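Local atomic coordinates of putative pachytene checkpoint protein 2 (Caenorhabditis elegans, PDB entry 4XGU), a protein that binds and hydrolyses ATP as an AAA+ protein remodeler and probably plays a key role in chromosome recombination during meiosis. Residues 47-52 against 135-140; 14-19 against 66-71. All coordinates share one frame; numbering follows the deposited sequence.

Contact 1: residues 47-52 against 135-140; sequences WKPISS and IWENLI. With ADP (adenosine-5'-diphosphate), chain H.
Glu-137 meets Pro-49 through a bent chain: with CG anti to its own carbonyl carbon, chi1 (-40°) puts CG against the proline ring, and a kink at chi2 (109°) turns the carboxylate so that OE1 comes up to Pro-49 CG. The two side chains cross obliquely, with Glu-137 CG 3.5 Å from Pro-49 CD and Glu-137 OE1 3.5 Å from Pro-49 CG, so the proline meets both the aliphatic stem and one oxygen. Lys-48 starts off pointing away, but a bend at chi2 returns the ammonium to the short helix 135-138, where NZ makes a weak hydrogen bond of 3.3 Å to Glu-137 O. The third element is aromatic. Trp-136 sets its edge toward the face of Trp-47 in an offset edge-to-face pair, the ring planes at 72° and the centroid of the Trp-47 six-membered ring 5.8 Å from that of the Trp-136 five-membered ring. Trp-47 NE1 is taken up by Thr-73 O, while Lys-146 lies in cation-pi contact with Trp-136. With an alanine at Glu-137, the Pro-49 ring would probably lose the side chain packed on it, and Lys-68 a weak, long ion pair. Two residues beyond the helix, Ile-140 reads the adenine edge with its backbone: its N donates to ADP N1 at 2.9 Å, and its O accepts from ADP N6 at 2.8 Å. The chemistry thus implies a mixed junction of aliphatic stems, a tryptophan pair and one weak lysine-carbonyl bond between the 47-52 loop of the Pch2 N-terminal domain and the segment whose backbone binds adenine.

Contact 2: residues 14-19 against 66-71; sequences EIRICQ and FEKLVI
Arg-16 and Lys-68 share one face of an antiparallel strand pair, the guanidinium leaning across the lysine chain with Arg-16 NH2 3.2 Å from Lys-68 CD and one face presented to Lys-68 CB, which sits 3.8 Å above its plane toward the rim. Glu-67 takes the edge instead: its OE1 lies in the guanidinium plane, 3.3 Å from Arg-16 NH1, in a weak but straight bond (170° at the hydrogen) that forms part of a salt bridge. The carboxylate plane itself is turned 77° from the guanidinium, so the two groups meet through a single oxygen. Arg-16 reaches this position with CG anti to the backbone N (chi1 -173°) and further bends at chi2 and chi3. The face carrying Ile-15 and Leu-69 is apolar: these side chains lie side by side, whereas Ile-15 meets Phe-66 at about a right angle, its CG2 3.6 Å from Phe-66 CB. Helix 30-41 covers this face through Phe-33, Ile-37 and Leu-36. In the backbone, Glu-14 and Val-70 exchange a pair of N-H to O bonds, and Arg-16 N donates to Lys-68 O at 2.7 Å. Arg-16 O then accepts from Glu-67 N at 2.7 Å and, weakly, from Lys-68 N; with both residues opposite Arg-16, this is a classic beta bulge. The bulge probably helps to place Glu-67 at the edge and Lys-68 over the face. Lys-68 NZ is 3.9 Å from Arg-16 NH2, a like-charge approach probably eased by Asp-133, which forms a salt bridge with the arginine. Chemically, the pairing implies a two-faced strand pair, apolar on the Ile-15 and Leu-69 face toward helix 30-41 and largely charged on that of Glu-14, Arg-16 and Lys-68, where Val-70 is the apolar member.

From the N terminus, the chain runs through strand 12-16 and helix 30-41, then enters the 47-52 loop before returning as strand 68-72. Contact 2 closes this first excursion by pairing 66-71 with 14-19. Contact 1 opens inside it, at 47-52, and closes only at 135-140, so the two contacts cross rather than nest. Segment 47-52 also runs beside 66-71: Ile-50 N lies 2.9 Å from Leu-69 O, and Trp-47 N lies 2.9 Å from Ile-71 O, both probable hydrogen bonds. With centres about 12 Å apart, the contacts join the N-terminal sheet, through that loop, to helix 135-138 beside the nucleotide.

Contact 1: residues 47-52 against 135-140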
loop_
_atom_site.group_PDB
_atom_site.type_symbol
_atom_site.label_atom_id
_atom_site.label_comp_id
_atom_site.label_asym_id
_atom_site.label_seq_id
_atom_site.Cartn_x
_atom_site.Cartn_y
_atom_site.Cartn_z
ATOM N N TRP B 47 2.665 45.897 -28.529
ATOM C CA TRP B 47 2.037 45.527 -27.257
ATOM C C TRP B 47 2.337 46.502 -26.122
ATOM O O TRP B 47 2.061 46.210 -24.958
ATOM C CB TRP B 47 2.461 44.119 -26.840
ATOM C CG TRP B 47 2.126 43.091 -27.855
ATOM C CD1 TRP B 47 2.998 42.396 -28.640
ATOM C CD2 TRP B 47 0.816 42.646 -28.216
ATOM N NE1 TRP B 47 2.312 41.536 -29.462
ATOM C CE2 TRP B 47 0.968 41.672 -29.223
ATOM C CE3 TRP B 47 -0.474 42.974 -27.784
ATOM C CZ2 TRP B 47 -0.119 41.024 -29.805
ATOM C CZ3 TRP B 47 -1.551 42.329 -28.363
ATOM C CH2 TRP B 47 -1.368 41.365 -29.361
ATOM N N LYS B 48 2.899 47.657 -26.457
ATOM C CA LYS B 48 3.166 48.680 -25.455
ATOM C C LYS B 48 2.138 49.797 -25.565
ATOM O O LYS B 48 2.030 50.449 -26.606
ATOM C CB LYS B 48 4.586 49.227 -25.605
ATOM C CG LYS B 48 5.588 48.608 -24.640
ATOM C CD LYS B 48 5.489 47.090 -24.616
ATOM C CE LYS B 48 6.318 46.504 -23.482
ATOM N NZ LYS B 48 6.124 45.033 -23.344
ATOM N N PRO B 49 1.377 50.017 -24.485
ATOM C CA PRO B 49 0.223 50.920 -24.482
ATOM C C PRO B 49 0.595 52.398 -24.504
ATOM O O PRO B 49 1.514 52.833 -23.812
ATOM C CB PRO B 49 -0.485 50.568 -23.173
ATOM C CG PRO B 49 0.608 50.120 -22.276
ATOM C CD PRO B 49 1.599 49.407 -23.163
ATOM N N ILE B 50 -0.137 53.156 -25.311
ATOM C CA ILE B 50 0.002 54.598 -25.364
ATOM C C ILE B 50 -1.195 55.236 -24.678
ATOM O O ILE B 50 -2.337 54.861 -24.947
ATOM C CB ILE B 50 0.103 55.096 -26.811
ATOM C CG1 ILE B 50 1.357 54.528 -27.473
ATOM C CG2 ILE B 50 0.102 56.614 -26.855
ATOM C CD1 ILE B 50 1.563 55.004 -28.888
ATOM N N SER B 51 -0.940 56.191 -23.790
ATOM C CA SER B 51 -2.010 56.796 -23.004
ATOM C C SER B 51 -2.378 58.191 -23.493
ATOM O O SER B 51 -3.373 58.766 -23.052
ATOM C CB SER B 51 -1.612 56.859 -21.530
ATOM O OG SER B 51 -0.548 57.775 -21.337
ATOM N N SER B 52 -1.583 58.735 -24.407
ATOM C CA SER B 52 -1.815 60.095 -24.870
ATOM C C SER B 52 -1.133 60.394 -26.198
ATOM O O SER B 52 -0.083 59.830 -26.519
ATOM C CB SER B 52 -1.342 61.094 -23.809
ATOM O OG SER B 52 -1.493 62.432 -24.253
ATOM N N ILE B 135 -1.396 43.950 -16.559
ATOM C CA ILE B 135 -0.596 42.744 -16.396
ATOM C C ILE B 135 0.304 42.462 -17.595
ATOM O O ILE B 135 1.521 42.346 -17.451
ATOM C CB ILE B 135 -1.490 41.519 -16.147
ATOM C CG1 ILE B 135 -2.244 41.681 -14.827
ATOM C CG2 ILE B 135 -0.661 40.245 -16.127
ATOM C CD1 ILE B 135 -3.023 40.454 -14.412
ATOM N N TRP B 136 -0.304 42.367 -18.774
ATOM C CA TRP B 136 0.378 41.875 -19.969
ATOM C C TRP B 136 1.632 42.666 -20.333
ATOM O O TRP B 136 2.689 42.081 -20.573
ATOM C CB TRP B 136 -0.584 41.875 -21.156
ATOM C CG TRP B 136 -0.097 41.077 -22.326
ATOM C CD1 TRP B 136 0.389 41.562 -23.506
ATOM C CD2 TRP B 136 -0.049 39.649 -22.429
ATOM N NE1 TRP B 136 0.736 40.525 -24.337
ATOM C CE2 TRP B 136 0.476 39.340 -23.699
ATOM C CE3 TRP B 136 -0.399 38.602 -21.570
ATOM C CZ2 TRP B 136 0.659 38.028 -24.132
ATOM C CZ3 TRP B 136 -0.218 37.302 -22.001
ATOM C CH2 TRP B 136 0.306 37.026 -23.272
ATOM N N GLU B 137 1.513 43.990 -20.374
ATOM C CA GLU B 137 2.623 44.840 -20.794
ATOM C C GLU B 137 3.802 44.749 -19.835
ATOM O O GLU B 137 4.948 44.956 -20.229
ATOM C CB GLU B 137 2.172 46.293 -20.909
ATOM C CG GLU B 137 0.800 46.451 -21.515
ATOM C CD GLU B 137 -0.228 46.883 -20.496
ATOM O OE1 GLU B 137 0.063 47.824 -19.726
ATOM O OE2 GLU B 137 -1.321 46.277 -20.463
ATOM N N ASN B 138 3.512 44.432 -18.579
ATOM C CA ASN B 138 4.537 44.407 -17.545
ATOM C C ASN B 138 5.150 43.025 -17.359
ATOM O O ASN B 138 6.101 42.861 -16.598
ATOM C CB ASN B 138 3.953 44.908 -16.229
ATOM C CG ASN B 138 3.384 46.299 -16.353
ATOM O OD1 ASN B 138 4.045 47.202 -16.864
ATOM N ND2 ASN B 138 2.146 46.479 -15.908
ATOM N N LEU B 139 4.601 42.036 -18.055
ATOM C CA LEU B 139 5.186 40.703 -18.056
ATOM C C LEU B 139 6.401 40.685 -18.978
ATOM O O LEU B 139 6.305 41.049 -20.153
ATOM C CB LEU B 139 4.156 39.656 -18.487
ATOM C CG LEU B 139 3.081 39.340 -17.446
ATOM C CD1 LEU B 139 2.044 38.382 -18.000
ATOM C CD2 LEU B 139 3.716 38.768 -16.198
ATOM N N ILE B 140 7.542 40.261 -18.440
ATOM C CA ILE B 140 8.806 40.318 -19.172
ATOM C C ILE B 140 9.447 38.951 -19.397
ATOM O O ILE B 140 9.808 38.258 -18.446
ATOM C CB ILE B 140 9.831 41.198 -18.444
ATOM C CG1 ILE B 140 9.249 42.585 -18.176
ATOM C CG2 ILE B 140 11.112 41.292 -19.253
ATOM C CD1 ILE B 140 10.202 43.511 -17.450
HETATM P PB ADP H . 3.132 31.975 -10.492
HETATM O O1B ADP H . 4.396 31.523 -11.180
HETATM O O2B ADP H . 1.893 31.835 -11.343
HETATM O O3B ADP H . 2.972 31.458 -9.079
HETATM P PA ADP H . 2.108 34.606 -10.381
HETATM O O1A ADP H . 1.591 34.654 -11.798
HETATM O O2A ADP H . 1.170 34.282 -9.240
HETATM O O3A ADP H . 3.344 33.568 -10.329
HETATM O "O5'" ADP H . 2.768 36.041 -10.074
HETATM C "C5'" ADP H . 4.127 36.173 -9.670
HETATM C "C4'" ADP H . 4.423 37.648 -9.430
HETATM O "O4'" ADP H . 5.799 37.912 -9.712
HETATM C "C3'" ADP H . 3.591 38.539 -10.337
HETATM O "O3'" ADP H . 2.611 39.246 -9.573
HETATM C "C2'" ADP H . 4.567 39.508 -10.973
HETATM O "O2'" ADP H . 4.414 40.803 -10.386
HETATM C "C1'" ADP H . 5.953 38.964 -10.667
HETATM N N9 ADP H . 6.519 38.368 -11.904
HETATM C C8 ADP H . 6.772 37.058 -12.084
HETATM N N7 ADP H . 7.286 36.814 -13.316
HETATM C C5 ADP H . 7.368 37.994 -13.953
HETATM C C6 ADP H . 7.822 38.449 -15.285
HETATM N N6 ADP H . 8.300 37.565 -16.192
HETATM N N1 ADP H . 7.744 39.769 -15.560
HETATM C C2 ADP H . 7.270 40.652 -14.659
HETATM N N3 ADP H . 6.839 40.310 -13.430
HETATM C C4 ADP H . 6.864 39.018 -13.021
#

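Contact 2: residues 14-19 against 66-71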
loop_
_atom_site.group_PDB
_atom_site.type_symbol
_atom_site.label_atom_id
_atom_site.label_comp_id
_atom_site.label_asym_id
_atom_site.label_seq_id
_atom_site.Cartn_x
_atom_site.Cartn_y
_atom_site.Cartn_z
ATOM N N GLU B 14 -6.403 47.599 -29.474
ATOM C CA GLU B 14 -7.373 47.628 -28.392
ATOM C C GLU B 14 -7.448 49.042 -27.844
ATOM O O GLU B 14 -6.426 49.635 -27.513
ATOM C CB GLU B 14 -6.991 46.642 -27.288
ATOM C CG GLU B 14 -6.723 45.230 -27.788
ATOM C CD GLU B 14 -6.059 44.350 -26.744
ATOM O OE1 GLU B 14 -5.977 44.776 -25.571
ATOM O OE2 GLU B 14 -5.616 43.233 -27.098
ATOM N N ILE B 15 -8.657 49.585 -27.762
ATOM C CA ILE B 15 -8.839 50.951 -27.295
ATOM C C ILE B 15 -9.840 51.015 -26.150
ATOM O O ILE B 15 -10.997 50.629 -26.305
ATOM C CB ILE B 15 -9.319 51.867 -28.433
ATOM C CG1 ILE B 15 -8.301 51.877 -29.575
ATOM C CG2 ILE B 15 -9.560 53.277 -27.920
ATOM C CD1 ILE B 15 -8.741 52.695 -30.774
ATOM N N ARG B 16 -9.388 51.500 -24.999
ATOM C CA ARG B 16 -10.266 51.661 -23.847
ATOM C C ARG B 16 -10.909 53.044 -23.838
ATOM O O ARG B 16 -10.218 54.057 -23.720
ATOM C CB ARG B 16 -9.495 51.442 -22.543
ATOM C CG ARG B 16 -10.377 51.432 -21.305
ATOM C CD ARG B 16 -9.655 52.000 -20.098
ATOM N NE ARG B 16 -8.357 51.371 -19.879
ATOM C CZ ARG B 16 -7.488 51.770 -18.956
ATOM N NH1 ARG B 16 -7.784 52.795 -18.168
ATOM N NH2 ARG B 16 -6.326 51.149 -18.820
ATOM N N ILE B 17 -12.233 53.084 -23.962
ATOM C CA ILE B 17 -12.968 54.342 -23.869
ATOM C C ILE B 17 -13.471 54.600 -22.454
ATOM O O ILE B 17 -13.385 53.733 -21.583
ATOM C CB ILE B 17 -14.174 54.373 -24.822
ATOM C CG1 ILE B 17 -14.949 53.058 -24.735
ATOM C CG2 ILE B 17 -13.722 54.642 -26.246
ATOM C CD1 ILE B 17 -16.117 52.979 -25.686
ATOM N N CYS B 18 -13.995 55.800 -22.231
ATOM C CA CYS B 18 -14.572 56.154 -20.940
ATOM C C CYS B 18 -15.905 55.450 -20.742
ATOM O O CYS B 18 -16.557 55.060 -21.710
ATOM C CB CYS B 18 -14.759 57.669 -20.822
ATOM S SG CYS B 18 -13.505 58.506 -19.821
ATOM N N GLN B 19 -16.309 55.291 -19.485
ATOM C CA GLN B 19 -17.627 54.750 -19.183
ATOM C C GLN B 19 -18.688 55.730 -19.662
ATOM O O GLN B 19 -19.706 55.324 -20.224
ATOM C CB GLN B 19 -17.794 54.471 -17.687
ATOM C CG GLN B 19 -17.085 53.218 -17.185
ATOM C CD GLN B 19 -15.596 53.425 -16.974
ATOM O OE1 GLN B 19 -15.105 54.555 -16.971
ATOM N NE2 GLN B 19 -14.869 52.327 -16.791
ATOM N N PHE B 66 -10.069 58.415 -26.281
ATOM C CA PHE B 66 -9.642 57.204 -25.591
ATOM C C PHE B 66 -9.023 57.451 -24.219
ATOM O O PHE B 66 -8.634 58.569 -23.881
ATOM C CB PHE B 66 -8.645 56.439 -26.461
ATOM C CG PHE B 66 -7.294 57.092 -26.560
ATOM C CD1 PHE B 66 -7.113 58.231 -27.322
ATOM C CD2 PHE B 66 -6.202 56.556 -25.899
ATOM C CE1 PHE B 66 -5.868 58.828 -27.420
ATOM C CE2 PHE B 66 -4.956 57.148 -25.992
ATOM C CZ PHE B 66 -4.790 58.286 -26.754
ATOM N N GLU B 67 -8.937 56.380 -23.437
ATOM C CA GLU B 67 -8.320 56.419 -22.120
ATOM C C GLU B 67 -6.967 55.720 -22.195
ATOM O O GLU B 67 -6.041 56.047 -21.457
ATOM C CB GLU B 67 -9.229 55.753 -21.081
ATOM C CG GLU B 67 -9.189 56.389 -19.700
ATOM C CD GLU B 67 -10.323 55.917 -18.801
ATOM O OE1 GLU B 67 -10.454 54.692 -18.589
ATOM O OE2 GLU B 67 -11.090 56.776 -18.311
ATOM N N LYS B 68 -6.866 54.763 -23.112
ATOM C CA LYS B 68 -5.644 53.996 -23.324
ATOM C C LYS B 68 -5.794 53.131 -24.568
ATOM O O LYS B 68 -6.854 52.548 -24.802
ATOM C CB LYS B 68 -5.327 53.133 -22.099
ATOM C CG LYS B 68 -4.340 52.000 -22.335
ATOM C CD LYS B 68 -3.965 51.341 -21.013
ATOM C CE LYS B 68 -3.429 49.933 -21.213
ATOM N NZ LYS B 68 -3.092 49.274 -19.917
ATOM N N LEU B 69 -4.747 53.060 -25.381
ATOM C CA LEU B 69 -4.791 52.200 -26.553
ATOM C C LEU B 69 -3.553 51.319 -26.627
ATOM O O LEU B 69 -2.476 51.699 -26.168
ATOM C CB LEU B 69 -4.940 53.029 -27.835
ATOM C CG LEU B 69 -3.719 53.733 -28.431
ATOM C CD1 LEU B 69 -3.003 52.863 -29.460
ATOM C CD2 LEU B 69 -4.136 55.051 -29.052
ATOM N N VAL B 70 -3.725 50.132 -27.198
ATOM C CA VAL B 70 -2.625 49.204 -27.425
ATOM C C VAL B 70 -2.631 48.756 -28.879
ATOM O O VAL B 70 -3.682 48.431 -29.425
ATOM C CB VAL B 70 -2.715 47.960 -26.521
ATOM C CG1 VAL B 70 -1.436 47.139 -26.620
ATOM C CG2 VAL B 70 -2.989 48.358 -25.078
ATOM N N ILE B 71 -1.460 48.757 -29.506
ATOM C CA ILE B 71 -1.308 48.196 -30.843
ATOM C C ILE B 71 -0.319 47.041 -30.799
ATOM O O ILE B 71 0.839 47.217 -30.420
ATOM C CB ILE B 71 -0.829 49.245 -31.850
ATOM C CG1 ILE B 71 -1.856 50.368 -31.967
ATOM C CG2 ILE B 71 -0.583 48.604 -33.210
ATOM C CD1 ILE B 71 -1.492 51.413 -32.989
#